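Local coordinates for probable protein phosphatase 2C 50 (Oryza sativa subsp. japonica, PDB 5ZCG) that probably dephosphorylates serine and threonine residues of proteins as a magnesium-dependent PP2C-family phosphatase, likely in abscisic acid signalling, at residues V29-L34 and D48-P53. The protein carries 5 engineered substitutions. Numbering follows the deposited sequence.
Sequences VPVRLL and DALRLP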
loop_
_atom_site.group_PDB
_atom_site.type_symbol
_atom_site.label_atom_id
_atom_site.label_comp_id
_atom_site.label_asym_id
_atom_site.label_seq_id
_atom_site.Cartn_x
_atom_site.Cartn_y
_atom_site.Cartn_z
ATOM N N VAL A 29 20.234 14.722 -13.244
ATOM C CA VAL A 29 20.225 13.397 -13.855
ATOM C C VAL A 29 21.596 13.157 -14.474
ATOM O O VAL A 29 22.064 13.986 -15.265
ATOM C CB VAL A 29 19.108 13.271 -14.903
ATOM C CG1 VAL A 29 19.373 12.098 -15.840
ATOM C CG2 VAL A 29 17.772 13.111 -14.210
ATOM N N PRO A 30 22.278 12.061 -14.143
ATOM C CA PRO A 30 23.521 11.734 -14.853
ATOM C C PRO A 30 23.231 11.493 -16.325
ATOM O O PRO A 30 22.437 10.620 -16.687
ATOM C CB PRO A 30 24.015 10.463 -14.150
ATOM C CG PRO A 30 23.287 10.435 -12.832
ATOM C CD PRO A 30 21.964 11.082 -13.092
ATOM N N VAL A 31 23.889 12.277 -17.180
ATOM C CA VAL A 31 23.629 12.197 -18.612
ATOM C C VAL A 31 24.074 10.853 -19.174
ATOM O O VAL A 31 23.553 10.409 -20.204
ATOM C CB VAL A 31 24.295 13.399 -19.313
ATOM C CG1 VAL A 31 24.140 13.321 -20.826
ATOM C CG2 VAL A 31 23.689 14.695 -18.787
ATOM N N ARG A 32 25.006 10.174 -18.497
ATOM C CA ARG A 32 25.401 8.822 -18.873
ATOM C C ARG A 32 24.255 7.822 -18.752
ATOM O O ARG A 32 24.422 6.669 -19.158
ATOM C CB ARG A 32 26.591 8.359 -18.023
ATOM C CG ARG A 32 27.888 9.127 -18.301
ATOM C CD ARG A 32 28.906 8.262 -19.027
ATOM N NE ARG A 32 29.567 7.337 -18.112
ATOM C CZ ARG A 32 29.721 6.036 -18.341
ATOM N NH1 ARG A 32 29.266 5.496 -19.465
ATOM N NH2 ARG A 32 30.337 5.273 -17.446
ATOM N N LEU A 33 23.122 8.212 -18.169
ATOM C CA LEU A 33 21.924 7.385 -18.214
ATOM C C LEU A 33 21.069 7.644 -19.450
ATOM O O LEU A 33 20.101 6.912 -19.678
ATOM C CB LEU A 33 21.071 7.605 -16.958
ATOM C CG LEU A 33 21.691 7.132 -15.641
ATOM C CD1 LEU A 33 20.822 7.539 -14.454
ATOM C CD2 LEU A 33 21.922 5.626 -15.664
ATOM N N LEU A 34 21.399 8.659 -20.248
ATOM C CA LEU A 34 20.614 9.028 -21.418
ATOM C C LEU A 34 21.353 8.861 -22.739
ATOM O O LEU A 34 20.702 8.624 -23.761
ATOM C CB LEU A 34 20.131 10.483 -21.303
ATOM C CG LEU A 34 19.338 10.832 -20.042
ATOM C CD1 LEU A 34 18.970 12.308 -20.019
ATOM C CD2 LEU A 34 18.086 9.967 -19.931
ATOM N N ASP A 48 30.210 12.546 -18.044
ATOM C CA ASP A 48 30.166 12.445 -16.592
ATOM C C ASP A 48 30.058 13.809 -15.915
ATOM O O ASP A 48 29.628 13.874 -14.758
ATOM C CB ASP A 48 31.404 11.710 -16.078
ATOM C CG ASP A 48 31.490 10.279 -16.585
ATOM O OD1 ASP A 48 30.620 9.459 -16.222
ATOM O OD2 ASP A 48 32.436 9.974 -17.342
ATOM N N ALA A 49 30.395 14.896 -16.616
ATOM C CA ALA A 49 30.372 16.234 -16.036
ATOM C C ALA A 49 29.109 17.029 -16.358
ATOM O O ALA A 49 28.754 17.932 -15.591
ATOM C CB ALA A 49 31.596 17.030 -16.500
ATOM N N LEU A 50 28.405 16.699 -17.437
ATOM C CA LEU A 50 27.268 17.506 -17.856
ATOM C C LEU A 50 26.187 17.495 -16.782
ATOM O O LEU A 50 25.964 16.482 -16.109
ATOM C CB LEU A 50 26.700 16.971 -19.166
ATOM C CG LEU A 50 27.444 17.302 -20.458
ATOM C CD1 LEU A 50 26.943 16.412 -21.585
ATOM C CD2 LEU A 50 27.256 18.765 -20.809
ATOM N N ARG A 51 25.500 18.625 -16.633
ATOM C CA ARG A 51 24.451 18.756 -15.633
ATOM C C ARG A 51 23.111 18.992 -16.313
ATOM O O ARG A 51 22.980 19.890 -17.154
ATOM C CB ARG A 51 24.759 19.913 -14.678
ATOM C CG ARG A 51 26.135 19.834 -14.032
ATOM C CD ARG A 51 26.020 19.565 -12.543
ATOM N NE ARG A 51 25.249 20.609 -11.877
ATOM C CZ ARG A 51 25.751 21.778 -11.491
ATOM N NH1 ARG A 51 27.032 22.054 -11.701
ATOM N NH2 ARG A 51 24.971 22.671 -10.895
ATOM N N LEU A 52 22.129 18.182 -15.943
ATOM C CA LEU A 52 20.760 18.307 -16.436
ATOM C C LEU A 52 19.813 18.321 -15.241
ATOM O O LEU A 52 19.669 17.284 -14.560
ATOM C CB LEU A 52 20.442 17.161 -17.392
ATOM C CG LEU A 52 19.067 17.111 -18.048
ATOM C CD1 LEU A 52 18.868 18.303 -18.969
ATOM C CD2 LEU A 52 18.916 15.803 -18.807
ATOM N N PRO A 53 19.151 19.438 -14.950
ATOM C CA PRO A 53 18.211 19.473 -13.823
ATOM C C PRO A 53 16.971 18.625 -14.084
ATOM O O PRO A 53 16.505 18.497 -15.221
ATOM C CB PRO A 53 17.850 20.960 -13.703
ATOM C CG PRO A 53 18.864 21.690 -14.533
ATOM C CD PRO A 53 19.255 20.743 -15.619
HETATM O O HOH W 1 23.726 15.818 -14.691
HETATM O O HOH W 2 26.224 13.581 -16.416
#
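Val-29 N donates to Leu-52 O at 2.9 Å, a nearly straight bond (164°). It joins the chain leaving strand 18-28 to the chain entering strand 53-63, its antiparallel partner. Beyond it the two chains separate and water takes over. One water donates to Leu-50 O and accepts from Leu-52 N, with an unusually short leg to Val-29 O. A second links Val-31 N to Leu-50 O. Val-31 begins a short 3-10 turn. Its CG2 lies 3.8 Å from Leu-50 CB and more loosely against Leu-52 CB. Arg-32 bends at chi2 (-109°) and chi3, which brings NE to Asp-48 OD1 at 3.0 Å in a salt bridge. The carboxylate oxygen sits at the guanidinium edge, with the two planes 85° apart. Arg-32 NH1 and NH2 bind Gly-95 O and Leu-91 O, while Asp-48 OD2 pairs with Arg-37. A leucine in place of Arg-32 would probably leave OD1 without its charged mate and both carbonyls without these donors. Leu-34 CD1 meets Leu-52 CD2 at 3.7 Å, the side chains crossing at about a right angle. The base of the excursion holding helix 37-41 is thus tied largely through water and Arg-32, whose three gripped nitrogens probably fix its guanidinium's rotation.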